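Local coordinates for protein C alpha-dehydrogenase (Sphingobium sp. SYK-6, PDB 4YAC) that binds NADH and probably acts as a short-chain dehydrogenase/reductase oxidising an alcohol carbon in the breakdown of lignin beta-aryl ethers, at residues A[166-171]-A[245-250]; A[147-152]-A[216-221]; A[31-36]-A[80-85]; A[128-133]-A[178-183]. All coordinates share one frame; numbering follows the deposited sequence.

The four contacts illustrate how one Rossmann-type sheet is dressed by different chemistry at different places. Contact 1 is the most central and is buried, joining helix 155-174 to the short end strand 248-249 with aromatic rings and a glutamate. Contact 4, beside it on neighbouring strand 180-185, and contact 3, near the other margin of the sheet, are only partly buried. Contact 2 is also buried, though well off the sheet and far from the chain's centre, where a loop meets helix 217-228 through apolar groups alone; like contacts 3 and 4 it sets an aliphatic group over an aromatic face, and it touches contact 1 through Phe-148 and Trp-248. Contacts 1, 2 and 4 all reach the second subunit, whereas contact 3 does not.

Contact 1: residues A[166-171]-A[245-250]; sequences GLAESL and DRFWVL
Phe-247 and Trp-248 meet Ala-168 and Glu-169 of helix 155-174 largely by their ring edges. At the edge of the Phe-247 ring, near its plane, is the carbonyl of Ala-168, whose O is 3.5 Å from Phe-247 CE1; Trp-248 CD1 is also at the edge of the phenyl ring, in its plane. Phe-247 CE2 in turn stands over the centre of one face of the Trp-248 ring system, 3.4 Å above its plane. The edge of that indole receives Glu-169, with OE2 3.7 Å from Trp-248 CH2 and the carboxylate plane 68° away from the ring plane. A carboxylate oxygen beside aromatic C-H groups is probably mildly stabilised by their polarity, but OE2 has its main partner in Arg-165, a salt bridge, with a weak hydrogen bond to Tyr-162 of the second subunit. Nearer the backbone, Glu-169 CG touches Phe-247 CZ at 3.8 Å. Phe-247 reaches this far because its CG is anti to the backbone N (chi1 179°), carrying the ring toward the helix. Trp-248 NE1 is hydrogen-bonded to Glu-265 of the second subunit, which helps to fix the indole. Strand 248-249, the last of the parallel sheet, pairs with strand 180-185; helix 155-174 packs over this sheet through Ala-168 and against helix 105-133 through Leu-167.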
loop_
_atom_site.group_PDB
_atom_site.type_symbol
_atom_site.label_atom_id
_atom_site.label_comp_id
_atom_site.label_asym_id
_atom_site.label_seq_id
_atom_site.Cartn_x
_atom_site.Cartn_y
_atom_site.Cartn_z
ATOM N N GLY A 166 -1.451 2.511 3.949
ATOM C CA GLY A 166 -0.593 1.898 4.946
ATOM C C GLY A 166 -0.003 2.947 5.865
ATOM O O GLY A 166 0.040 2.776 7.088
ATOM N N LEU A 167 0.465 4.037 5.268
ATOM C CA LEU A 167 1.030 5.137 6.039
ATOM C C LEU A 167 -0.016 5.711 6.985
ATOM O O LEU A 167 0.276 5.998 8.147
ATOM C CB LEU A 167 1.561 6.237 5.116
ATOM C CG LEU A 167 2.047 7.512 5.817
ATOM C CD1 LEU A 167 3.148 7.213 6.821
ATOM C CD2 LEU A 167 2.529 8.520 4.789
ATOM N N ALA A 168 -1.237 5.873 6.486
ATOM C CA ALA A 168 -2.322 6.413 7.301
ATOM C C ALA A 168 -2.634 5.503 8.487
ATOM O O ALA A 168 -2.771 5.975 9.620
ATOM C CB ALA A 168 -3.569 6.625 6.456
ATOM N N GLU A 169 -2.750 4.201 8.234
ATOM C CA GLU A 169 -3.048 3.258 9.305
ATOM C C GLU A 169 -1.894 3.204 10.307
ATOM O O GLU A 169 -2.102 2.927 11.490
ATOM C CB GLU A 169 -3.332 1.864 8.739
ATOM C CG GLU A 169 -4.580 1.807 7.877
ATOM C CD GLU A 169 -5.058 0.390 7.634
ATOM O OE1 GLU A 169 -5.362 -0.314 8.621
ATOM O OE2 GLU A 169 -5.127 -0.022 6.453
ATOM N N SER A 170 -0.683 3.486 9.831
ATOM C CA SER A 170 0.494 3.533 10.698
ATOM C C SER A 170 0.471 4.767 11.596
ATOM O O SER A 170 0.743 4.681 12.794
ATOM C CB SER A 170 1.774 3.510 9.862
ATOM O OG SER A 170 1.932 2.254 9.225
ATOM N N LEU A 171 0.148 5.914 11.011
ATOM C CA LEU A 171 -0.023 7.142 11.784
ATOM C C LEU A 171 -1.099 6.952 12.847
ATOM O O LEU A 171 -0.978 7.440 13.971
ATOM C CB LEU A 171 -0.403 8.304 10.861
ATOM C CG LEU A 171 0.609 9.396 10.479
ATOM C CD1 LEU A 171 2.053 9.068 10.810
ATOM C CD2 LEU A 171 0.476 9.695 9.000
ATOM N N ASP A 245 -12.968 13.489 14.645
ATOM C CA ASP A 245 -11.774 12.655 14.730
ATOM C C ASP A 245 -12.043 11.236 14.221
ATOM O O ASP A 245 -11.747 10.252 14.901
ATOM C CB ASP A 245 -11.258 12.621 16.175
ATOM C CG ASP A 245 -9.848 12.065 16.286
ATOM O OD1 ASP A 245 -9.178 11.910 15.244
ATOM O OD2 ASP A 245 -9.407 11.791 17.421
ATOM N N ARG A 246 -12.610 11.145 13.022
ATOM C CA ARG A 246 -12.908 9.861 12.396
ATOM C C ARG A 246 -11.783 9.437 11.468
ATOM O O ARG A 246 -11.297 10.235 10.668
ATOM C CB ARG A 246 -14.215 9.935 11.612
ATOM C CG ARG A 246 -15.389 10.401 12.435
ATOM C CD ARG A 246 -16.688 9.874 11.872
ATOM N NE ARG A 246 -17.833 10.392 12.614
ATOM C CZ ARG A 246 -18.571 11.432 12.238
ATOM N NH1 ARG A 246 -18.306 12.078 11.114
ATOM N NH2 ARG A 246 -19.590 11.827 12.987
ATOM N N PHE A 247 -11.378 8.175 11.564
ATOM C CA PHE A 247 -10.287 7.686 10.736
ATOM C C PHE A 247 -10.754 7.247 9.355
ATOM O O PHE A 247 -10.268 7.753 8.346
ATOM C CB PHE A 247 -9.570 6.521 11.399
ATOM C CG PHE A 247 -8.461 5.968 10.557
ATOM C CD1 PHE A 247 -7.275 6.669 10.419
ATOM C CD2 PHE A 247 -8.616 4.775 9.872
ATOM C CE1 PHE A 247 -6.254 6.182 9.632
ATOM C CE2 PHE A 247 -7.594 4.281 9.084
ATOM C CZ PHE A 247 -6.413 4.985 8.963
ATOM N N TRP A 248 -11.672 6.285 9.314
ATOM C CA TRP A 248 -12.190 5.775 8.046
ATOM C C TRP A 248 -13.235 6.713 7.455
ATOM O O TRP A 248 -14.388 6.711 7.883
ATOM C CB TRP A 248 -12.806 4.384 8.221
ATOM C CG TRP A 248 -11.827 3.307 8.563
ATOM C CD1 TRP A 248 -11.790 2.570 9.711
ATOM C CD2 TRP A 248 -10.745 2.837 7.750
ATOM N NE1 TRP A 248 -10.754 1.671 9.663
ATOM C CE2 TRP A 248 -10.095 1.815 8.470
ATOM C CE3 TRP A 248 -10.262 3.179 6.483
ATOM C CZ2 TRP A 248 -8.989 1.133 7.967
ATOM C CZ3 TRP A 248 -9.163 2.500 5.985
ATOM C CH2 TRP A 248 -8.539 1.491 6.727
ATOM N N VAL A 249 -12.830 7.514 6.476
ATOM C CA VAL A 249 -13.759 8.394 5.779
ATOM C C VAL A 249 -14.047 7.794 4.407
ATOM O O VAL A 249 -13.403 8.125 3.409
ATOM C CB VAL A 249 -13.211 9.830 5.648
ATOM C CG1 VAL A 249 -14.319 10.779 5.209
ATOM C CG2 VAL A 249 -12.623 10.297 6.977
ATOM N N LEU A 250 -15.027 6.895 4.393
ATOM C CA LEU A 250 -15.415 6.134 3.212
ATOM C C LEU A 250 -16.914 6.312 2.982
ATOM O O LEU A 250 -17.700 5.419 3.286
ATOM C CB LEU A 250 -15.080 4.648 3.395
ATOM C CG LEU A 250 -13.756 4.288 4.070
ATOM C CD1 LEU A 250 -13.794 2.853 4.564
ATOM C CD2 LEU A 250 -12.600 4.490 3.124
#

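Contact 2: residues A[147-152]-A[216-221]; sequences AFVALP and AVFAGL
Val-149, from the loop after strand 137-142, and Phe-218 reach toward each other from opposite directions, and the valine spreads its branches over one face of the ring. Val-149 CB already touches the far end of the ring, 3.9 Å from Phe-218 CZ. CG1 of Val-149 then lies almost exactly above the middle, 3.9 Å from the centroid of the Phe-218 ring and only 8° off the normal, a clear CH-pi contact. It is put there by a chi1 of -170°, which sets CG1 anti to the backbone N and leaves Val-149 CG2 to settle by Phe-218 CE2 at 3.6 Å. Two residues on, Leu-151 comes at about a right angle to the aromatic side chain and meets its edge instead, with CD2 3.6 Å from Phe-218 CE1. Phe-255 and Met-145 add further contacts to the same phenylalanine. Were Phe-218 cut back to an alanine, the methyls of Val-149 and Leu-151 would probably face a gap and helix 217-228 lose its ring contact with loop 147-152. In short-chain dehydrogenases the region between the sixth strand and this helix commonly forms the substrate loop, and here residues 190-214 are not modelled. The junction itself is wholly apolar, resting on close fit, dispersion and one CH-pi contact, with no polar bond between the two segments.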
loop_
_atom_site.group_PDB
_atom_site.type_symbol
_atom_site.label_atom_id
_atom_site.label_comp_id
_atom_site.label_asym_id
_atom_site.label_seq_id
_atom_site.Cartn_x
_atom_site.Cartn_y
_atom_site.Cartn_z
ATOM N N ALA A 147 -7.383 2.248 -2.941
ATOM C CA ALA A 147 -6.647 1.705 -1.807
ATOM C C ALA A 147 -7.310 0.419 -1.307
ATOM O O ALA A 147 -6.827 -0.205 -0.362
ATOM C CB ALA A 147 -6.562 2.731 -0.687
ATOM N N PHE A 148 -8.421 0.038 -1.940
ATOM C CA PHE A 148 -9.147 -1.184 -1.594
ATOM C C PHE A 148 -9.415 -2.072 -2.804
ATOM O O PHE A 148 -9.636 -3.276 -2.656
ATOM C CB PHE A 148 -10.488 -0.851 -0.940
ATOM C CG PHE A 148 -10.370 -0.338 0.462
ATOM C CD1 PHE A 148 -10.337 -1.216 1.531
ATOM C CD2 PHE A 148 -10.306 1.020 0.712
ATOM C CE1 PHE A 148 -10.233 -0.748 2.825
ATOM C CE2 PHE A 148 -10.203 1.494 2.002
ATOM C CZ PHE A 148 -10.166 0.608 3.060
ATOM N N VAL A 149 -9.423 -1.473 -3.991
ATOM C CA VAL A 149 -9.873 -2.168 -5.192
ATOM C C VAL A 149 -8.946 -1.957 -6.378
ATOM O O VAL A 149 -8.856 -0.858 -6.923
ATOM C CB VAL A 149 -11.287 -1.715 -5.602
ATOM C CG1 VAL A 149 -11.841 -2.622 -6.699
ATOM C CG2 VAL A 149 -12.213 -1.711 -4.397
ATOM N N ALA A 150 -8.275 -3.028 -6.789
ATOM C CA ALA A 150 -7.469 -3.010 -8.006
ATOM C C ALA A 150 -8.379 -3.117 -9.231
ATOM O O ALA A 150 -9.349 -3.876 -9.223
ATOM C CB ALA A 150 -6.455 -4.142 -7.991
ATOM N N LEU A 151 -8.059 -2.349 -10.268
ATOM C CA LEU A 151 -8.864 -2.273 -11.487
ATOM C C LEU A 151 -7.965 -2.418 -12.705
ATOM O O LEU A 151 -6.768 -2.143 -12.624
ATOM C CB LEU A 151 -9.612 -0.937 -11.559
ATOM C CG LEU A 151 -11.113 -0.798 -11.269
ATOM C CD1 LEU A 151 -11.731 -1.993 -10.564
ATOM C CD2 LEU A 151 -11.339 0.468 -10.454
ATOM N N PRO A 152 -8.532 -2.840 -13.845
ATOM C CA PRO A 152 -7.701 -2.850 -15.051
ATOM C C PRO A 152 -7.155 -1.458 -15.378
ATOM O O PRO A 152 -7.891 -0.474 -15.315
ATOM C CB PRO A 152 -8.662 -3.337 -16.143
ATOM C CG PRO A 152 -9.709 -4.094 -15.424
ATOM C CD PRO A 152 -9.866 -3.418 -14.089
ATOM N N ALA A 216 -17.700 -5.864 -12.593
ATOM C CA ALA A 216 -18.014 -4.749 -13.478
ATOM C C ALA A 216 -18.954 -3.815 -12.721
ATOM O O ALA A 216 -19.225 -2.694 -13.153
ATOM C CB ALA A 216 -18.653 -5.233 -14.769
ATOM N N VAL A 217 -19.437 -4.300 -11.579
ATOM C CA VAL A 217 -20.402 -3.580 -10.756
ATOM C C VAL A 217 -19.718 -2.473 -9.959
ATOM O O VAL A 217 -20.325 -1.438 -9.695
ATOM C CB VAL A 217 -21.182 -4.548 -9.784
ATOM C CG1 VAL A 217 -20.349 -5.770 -9.382
ATOM C CG2 VAL A 217 -21.691 -3.814 -8.537
ATOM N N PHE A 218 -18.458 -2.678 -9.586
ATOM C CA PHE A 218 -17.725 -1.646 -8.859
ATOM C C PHE A 218 -17.629 -0.373 -9.689
ATOM O O PHE A 218 -17.885 0.723 -9.190
ATOM C CB PHE A 218 -16.319 -2.113 -8.483
ATOM C CG PHE A 218 -15.507 -1.055 -7.788
ATOM C CD1 PHE A 218 -14.562 -0.315 -8.481
ATOM C CD2 PHE A 218 -15.713 -0.779 -6.445
ATOM C CE1 PHE A 218 -13.825 0.667 -7.843
ATOM C CE2 PHE A 218 -14.979 0.203 -5.803
ATOM C CZ PHE A 218 -14.033 0.926 -6.503
ATOM N N ALA A 219 -17.256 -0.528 -10.955
ATOM C CA ALA A 219 -17.135 0.601 -11.869
ATOM C C ALA A 219 -18.477 1.305 -12.048
ATOM O O ALA A 219 -18.534 2.528 -12.178
ATOM C CB ALA A 219 -16.602 0.132 -13.215
ATOM N N GLY A 220 -19.553 0.525 -12.051
ATOM C CA GLY A 220 -20.891 1.065 -12.216
ATOM C C GLY A 220 -21.336 1.856 -11.004
ATOM O O GLY A 220 -21.942 2.921 -11.134
ATOM N N LEU A 221 -21.044 1.330 -9.819
ATOM C CA LEU A 221 -21.328 2.045 -8.584
ATOM C C LEU A 221 -20.472 3.298 -8.538
ATOM O O LEU A 221 -20.940 4.368 -8.154
ATOM C CB LEU A 221 -21.061 1.161 -7.365
ATOM C CG LEU A 221 -21.943 -0.087 -7.246
ATOM C CD1 LEU A 221 -21.576 -0.892 -6.009
ATOM C CD2 LEU A 221 -23.415 0.288 -7.232
#

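Contact 3: residues A[31-36]-A[80-85]; sequences QMKVVI and QVFGPV
Lys-33 lays its aliphatic chain across the ring of Phe-82, so a formally charged residue serves here as a hydrocarbon. Lys-33 CB is centred over one face, 3.7 Å from the centroid of the Phe-82 ring and 12° off the normal, in CH-pi geometry. With chi1 at -58° CG stands beside the backbone N, and from there the chain runs fully extended, bringing Lys-33 CD to 3.8 Å from Phe-82 CD1. The phenylalanine meets it through its own chi1 of -70°, which turns the ring from the end of helix 68-81 toward strand 33-38. Val-81 CG1 lies over the opposite face, offset toward the rim, and the ring is thus held between two aliphatic side chains. At its edge, near the ring plane, is Val-34 O, 3.6 Å from Phe-82 CE2. Val-35 CG2 comes in obliquely, 3.8 Å from Phe-82 CD2. Val-8 and His-59 of the flanking strands also touch this ring. Just beyond it, Gly-83 leaves the helix with positive phi and a backbone shape that would jam a beta carbon against the preceding carbonyl. The chemistry is a ring met by methylenes and methyls, with one carbonyl oxygen at its edge, where the weakly positive C-H groups probably suit it.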
loop_
_atom_site.group_PDB
_atom_site.type_symbol
_atom_site.label_atom_id
_atom_site.label_comp_id
_atom_site.label_asym_id
_atom_site.label_seq_id
_atom_site.Cartn_x
_atom_site.Cartn_y
_atom_site.Cartn_z
ATOM N N GLN A 31 -13.835 28.588 9.107
ATOM C CA GLN A 31 -13.117 29.822 9.417
ATOM C C GLN A 31 -11.678 29.560 9.865
ATOM O O GLN A 31 -11.164 30.239 10.753
ATOM C CB GLN A 31 -13.866 30.616 10.492
ATOM C CG GLN A 31 -15.273 31.012 10.085
ATOM C CD GLN A 31 -15.990 31.799 11.165
ATOM O OE1 GLN A 31 -16.681 31.231 12.009
ATOM N NE2 GLN A 31 -15.823 33.116 11.146
ATOM N N MET A 32 -11.030 28.572 9.255
ATOM C CA MET A 32 -9.614 28.342 9.499
ATOM C C MET A 32 -8.781 29.309 8.673
ATOM O O MET A 32 -9.249 29.841 7.662
ATOM C CB MET A 32 -9.221 26.903 9.155
ATOM C CG MET A 32 -10.001 25.851 9.909
ATOM S SD MET A 32 -9.286 24.208 9.737
ATOM C CE MET A 32 -7.806 24.381 10.733
ATOM N N LYS A 33 -7.549 29.541 9.116
ATOM C CA LYS A 33 -6.553 30.206 8.292
ATOM C C LYS A 33 -5.935 29.135 7.418
ATOM O O LYS A 33 -5.311 28.207 7.927
ATOM C CB LYS A 33 -5.494 30.897 9.144
ATOM C CG LYS A 33 -6.061 31.934 10.111
ATOM C CD LYS A 33 -5.000 32.426 11.077
ATOM C CE LYS A 33 -5.571 33.437 12.063
ATOM N NZ LYS A 33 -4.548 33.897 13.045
ATOM N N VAL A 34 -6.125 29.249 6.107
ATOM C CA VAL A 34 -5.747 28.178 5.195
ATOM C C VAL A 34 -4.609 28.561 4.264
ATOM O O VAL A 34 -4.677 29.572 3.567
ATOM C CB VAL A 34 -6.941 27.742 4.333
ATOM C CG1 VAL A 34 -6.540 26.572 3.420
ATOM C CG2 VAL A 34 -8.117 27.352 5.211
ATOM N N VAL A 35 -3.567 27.734 4.257
ATOM C CA VAL A 35 -2.516 27.826 3.255
ATOM C C VAL A 35 -2.811 26.812 2.165
ATOM O O VAL A 35 -2.939 25.626 2.454
ATOM C CB VAL A 35 -1.118 27.553 3.849
ATOM C CG1 VAL A 35 -0.042 27.629 2.766
ATOM C CG2 VAL A 35 -0.814 28.540 4.973
ATOM N N ILE A 36 -2.937 27.269 0.921
ATOM C CA ILE A 36 -3.077 26.346 -0.200
ATOM C C ILE A 36 -1.729 26.240 -0.886
ATOM O O ILE A 36 -1.129 27.248 -1.258
ATOM C CB ILE A 36 -4.181 26.774 -1.201
ATOM C CG1 ILE A 36 -4.006 28.226 -1.670
ATOM C CG2 ILE A 36 -5.546 26.599 -0.555
ATOM C CD1 ILE A 36 -4.983 28.632 -2.763
ATOM N N GLN A 80 5.129 31.789 9.552
ATOM C CA GLN A 80 5.385 33.224 9.610
ATOM C C GLN A 80 4.128 34.016 9.293
ATOM O O GLN A 80 3.876 35.062 9.888
ATOM C CB GLN A 80 6.500 33.618 8.637
ATOM C CG GLN A 80 7.899 33.220 9.085
ATOM C CD GLN A 80 8.230 33.719 10.479
ATOM O OE1 GLN A 80 7.974 34.875 10.815
ATOM N NE2 GLN A 80 8.787 32.840 11.304
ATOM N N VAL A 81 3.338 33.508 8.356
ATOM C CA VAL A 81 2.164 34.228 7.882
ATOM C C VAL A 81 0.975 34.065 8.832
ATOM O O VAL A 81 0.293 35.044 9.151
ATOM C CB VAL A 81 1.782 33.759 6.464
ATOM C CG1 VAL A 81 0.433 34.328 6.036
ATOM C CG2 VAL A 81 2.867 34.167 5.475
ATOM N N PHE A 82 0.734 32.836 9.283
ATOM C CA PHE A 82 -0.407 32.536 10.150
ATOM C C PHE A 82 0.032 32.015 11.512
ATOM O O PHE A 82 -0.316 32.581 12.544
ATOM C CB PHE A 82 -1.328 31.501 9.495
ATOM C CG PHE A 82 -2.096 32.010 8.302
ATOM C CD1 PHE A 82 -2.564 33.313 8.246
ATOM C CD2 PHE A 82 -2.371 31.162 7.241
ATOM C CE1 PHE A 82 -3.277 33.762 7.149
ATOM C CE2 PHE A 82 -3.083 31.603 6.146
ATOM C CZ PHE A 82 -3.536 32.900 6.095
ATOM N N GLY A 83 0.781 30.919 11.509
ATOM C CA GLY A 83 1.208 30.277 12.740
ATOM C C GLY A 83 1.402 28.795 12.503
ATOM O O GLY A 83 1.285 28.339 11.365
ATOM N N PRO A 84 1.693 28.026 13.568
ATOM C CA PRO A 84 1.964 26.593 13.381
ATOM C C PRO A 84 0.784 25.852 12.763
ATOM O O PRO A 84 -0.365 26.169 13.067
ATOM C CB PRO A 84 2.234 26.092 14.805
ATOM C CG PRO A 84 2.550 27.317 15.605
ATOM C CD PRO A 84 1.749 28.416 14.987
ATOM N N VAL A 85 1.071 24.878 11.905
ATOM C CA VAL A 85 0.021 24.113 11.249
ATOM C C VAL A 85 -0.709 23.236 12.255
ATOM O O VAL A 85 -0.087 22.464 12.990
ATOM C CB VAL A 85 0.590 23.231 10.120
ATOM C CG1 VAL A 85 -0.518 22.403 9.473
ATOM C CG2 VAL A 85 1.282 24.092 9.080
#

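Contact 4: residues A[128-133]-A[178-183]; sequences PRMIER and YNIGVS
Ile-131 lies over one face of the Tyr-178 ring, with CD1 3.9 Å from the centroid and 26° off the normal, a CH-pi contact displaced toward the rim. The closest carbons are CD1 of Ile-131 and CD2 of Tyr-178, at 3.6 Å. The other branch spreads the cover: with chi1 at -71°, CG1 of Ile-131 stands opposite the carbonyl carbon and CG2 opposite the N, which lets CG2 rest 3.9 Å from Tyr-178 CE1. Beside this pair the extended side chain of Ile-180 brings CD1 into the angle between two helix residues, 3.7 Å from Met-130 CB and 3.8 Å from Ile-131 CG1. The next shell holds these groups in place. Tyr-178 OH is hydrogen-bonded to Glu-101 of the second subunit, which also packs on Ile-131, so that the ring is gripped at its hydroxyl as well as its face. Replacing Tyr-178 by a leucine would probably leave that glutamate without its hydroxyl partner and Ile-131 without a flat surface to lie on. Ile-180, for its part, is backed by Met-175 and Ile-139. On the helix, Arg-129 bridges to Asp-76 and Glu-79 of helix 68-81, and Arg-133 to Asp-86 just before strand 87-90. The end of helix 105-133 thus covers the start of strand 180-185, which runs in the parallel sheet between strands 137-142 and 248-249.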
loop_
_atom_site.group_PDB
_atom_site.type_symbol
_atom_site.label_atom_id
_atom_site.label_comp_id
_atom_site.label_asym_id
_atom_site.label_seq_id
_atom_site.Cartn_x
_atom_site.Cartn_y
_atom_site.Cartn_z
ATOM N N PRO A 128 6.475 16.210 13.015
ATOM C CA PRO A 128 7.433 16.448 14.106
ATOM C C PRO A 128 7.313 17.836 14.748
ATOM O O PRO A 128 7.634 17.994 15.927
ATOM C CB PRO A 128 8.790 16.284 13.418
ATOM C CG PRO A 128 8.516 15.357 12.283
ATOM C CD PRO A 128 7.153 15.747 11.790
ATOM N N ARG A 129 6.862 18.827 13.984
ATOM C CA ARG A 129 6.637 20.161 14.529
ATOM C C ARG A 129 5.421 20.156 15.449
ATOM O O ARG A 129 5.419 20.808 16.494
ATOM C CB ARG A 129 6.447 21.180 13.405
ATOM C CG ARG A 129 7.580 21.212 12.395
ATOM C CD ARG A 129 7.379 22.334 11.391
ATOM N NE ARG A 129 8.363 22.304 10.312
ATOM C CZ ARG A 129 8.787 23.376 9.646
ATOM N NH1 ARG A 129 8.330 24.586 9.948
ATOM N NH2 ARG A 129 9.682 23.239 8.679
ATOM N N MET A 130 4.388 19.414 15.058
ATOM C CA MET A 130 3.199 19.267 15.889
ATOM C C MET A 130 3.553 18.673 17.246
ATOM O O MET A 130 3.126 19.177 18.284
ATOM C CB MET A 130 2.163 18.381 15.203
ATOM C CG MET A 130 1.408 19.041 14.070
ATOM S SD MET A 130 0.377 17.840 13.212
ATOM C CE MET A 130 -0.566 18.901 12.124
ATOM N N ILE A 131 4.326 17.591 17.226
ATOM C CA ILE A 131 4.720 16.898 18.448
ATOM C C ILE A 131 5.534 17.829 19.340
ATOM O O ILE A 131 5.287 17.928 20.545
ATOM C CB ILE A 131 5.525 15.611 18.119
ATOM C CG1 ILE A 131 4.589 14.568 17.509
ATOM C CG2 ILE A 131 6.194 15.038 19.365
ATOM C CD1 ILE A 131 5.289 13.388 16.894
ATOM N N GLU A 132 6.489 18.523 18.734
ATOM C CA GLU A 132 7.377 19.428 19.457
ATOM C C GLU A 132 6.598 20.554 20.142
ATOM O O GLU A 132 6.949 20.986 21.246
ATOM C CB GLU A 132 8.420 19.998 18.491
ATOM C CG GLU A 132 9.198 21.204 18.999
ATOM C CD GLU A 132 10.215 21.700 17.989
ATOM O OE1 GLU A 132 10.236 21.172 16.855
ATOM O OE2 GLU A 132 10.994 22.616 18.325
ATOM N N ARG A 133 5.536 21.015 19.489
ATOM C CA ARG A 133 4.732 22.120 20.001
ATOM C C ARG A 133 3.838 21.672 21.158
ATOM O O ARG A 133 3.578 22.437 22.089
ATOM C CB ARG A 133 3.892 22.712 18.869
ATOM C CG ARG A 133 2.930 23.812 19.281
ATOM C CD ARG A 133 2.070 24.212 18.101
ATOM N NE ARG A 133 1.041 25.180 18.463
ATOM C CZ ARG A 133 -0.113 25.322 17.820
ATOM N NH1 ARG A 133 -0.400 24.550 16.779
ATOM N NH2 ARG A 133 -0.986 26.233 18.222
ATOM N N TYR A 178 0.065 11.638 21.126
ATOM C CA TYR A 178 0.465 13.040 20.996
ATOM C C TYR A 178 -0.737 13.950 20.751
ATOM O O TYR A 178 -0.575 15.123 20.414
ATOM C CB TYR A 178 1.466 13.213 19.854
ATOM C CG TYR A 178 2.760 12.458 20.044
ATOM C CD1 TYR A 178 3.584 12.714 21.130
ATOM C CD2 TYR A 178 3.169 11.503 19.124
ATOM C CE1 TYR A 178 4.770 12.031 21.305
ATOM C CE2 TYR A 178 4.354 10.816 19.290
ATOM C CZ TYR A 178 5.152 11.084 20.379
ATOM O OH TYR A 178 6.333 10.400 20.546
ATOM N N ASN A 179 -1.937 13.398 20.916
ATOM C CA ASN A 179 -3.178 14.126 20.672
ATOM C C ASN A 179 -3.247 14.648 19.239
ATOM O O ASN A 179 -3.777 15.730 18.982
ATOM C CB ASN A 179 -3.330 15.278 21.669
ATOM C CG ASN A 179 -3.501 14.789 23.095
ATOM O OD1 ASN A 179 -4.137 13.762 23.337
ATOM N ND2 ASN A 179 -2.930 15.518 24.047
ATOM N N ILE A 180 -2.709 13.859 18.312
ATOM C CA ILE A 180 -2.779 14.172 16.892
ATOM C C ILE A 180 -3.728 13.186 16.212
ATOM O O ILE A 180 -3.472 11.983 16.179
ATOM C CB ILE A 180 -1.381 14.128 16.227
ATOM C CG1 ILE A 180 -0.497 15.244 16.794
ATOM C CG2 ILE A 180 -1.494 14.268 14.705
ATOM C CD1 ILE A 180 0.963 15.146 16.395
ATOM N N GLY A 181 -4.833 13.709 15.690
ATOM C CA GLY A 181 -5.840 12.896 15.035
ATOM C C GLY A 181 -5.437 12.549 13.616
ATOM O O GLY A 181 -4.640 13.254 12.999
ATOM N N VAL A 182 -5.991 11.456 13.103
ATOM C CA VAL A 182 -5.683 10.993 11.759
ATOM C C VAL A 182 -6.970 10.634 11.029
ATOM O O VAL A 182 -7.840 9.963 11.591
ATOM C CB VAL A 182 -4.751 9.767 11.778
ATOM C CG1 VAL A 182 -4.379 9.356 10.361
ATOM C CG2 VAL A 182 -3.495 10.055 12.584
ATOM N N SER A 183 -7.086 11.095 9.786
ATOM C CA SER A 183 -8.201 10.736 8.918
ATOM C C SER A 183 -7.701 10.260 7.563
ATOM O O SER A 183 -6.748 10.809 7.009
ATOM C CB SER A 183 -9.150 11.919 8.722
ATOM O OG SER A 183 -9.765 12.290 9.946
#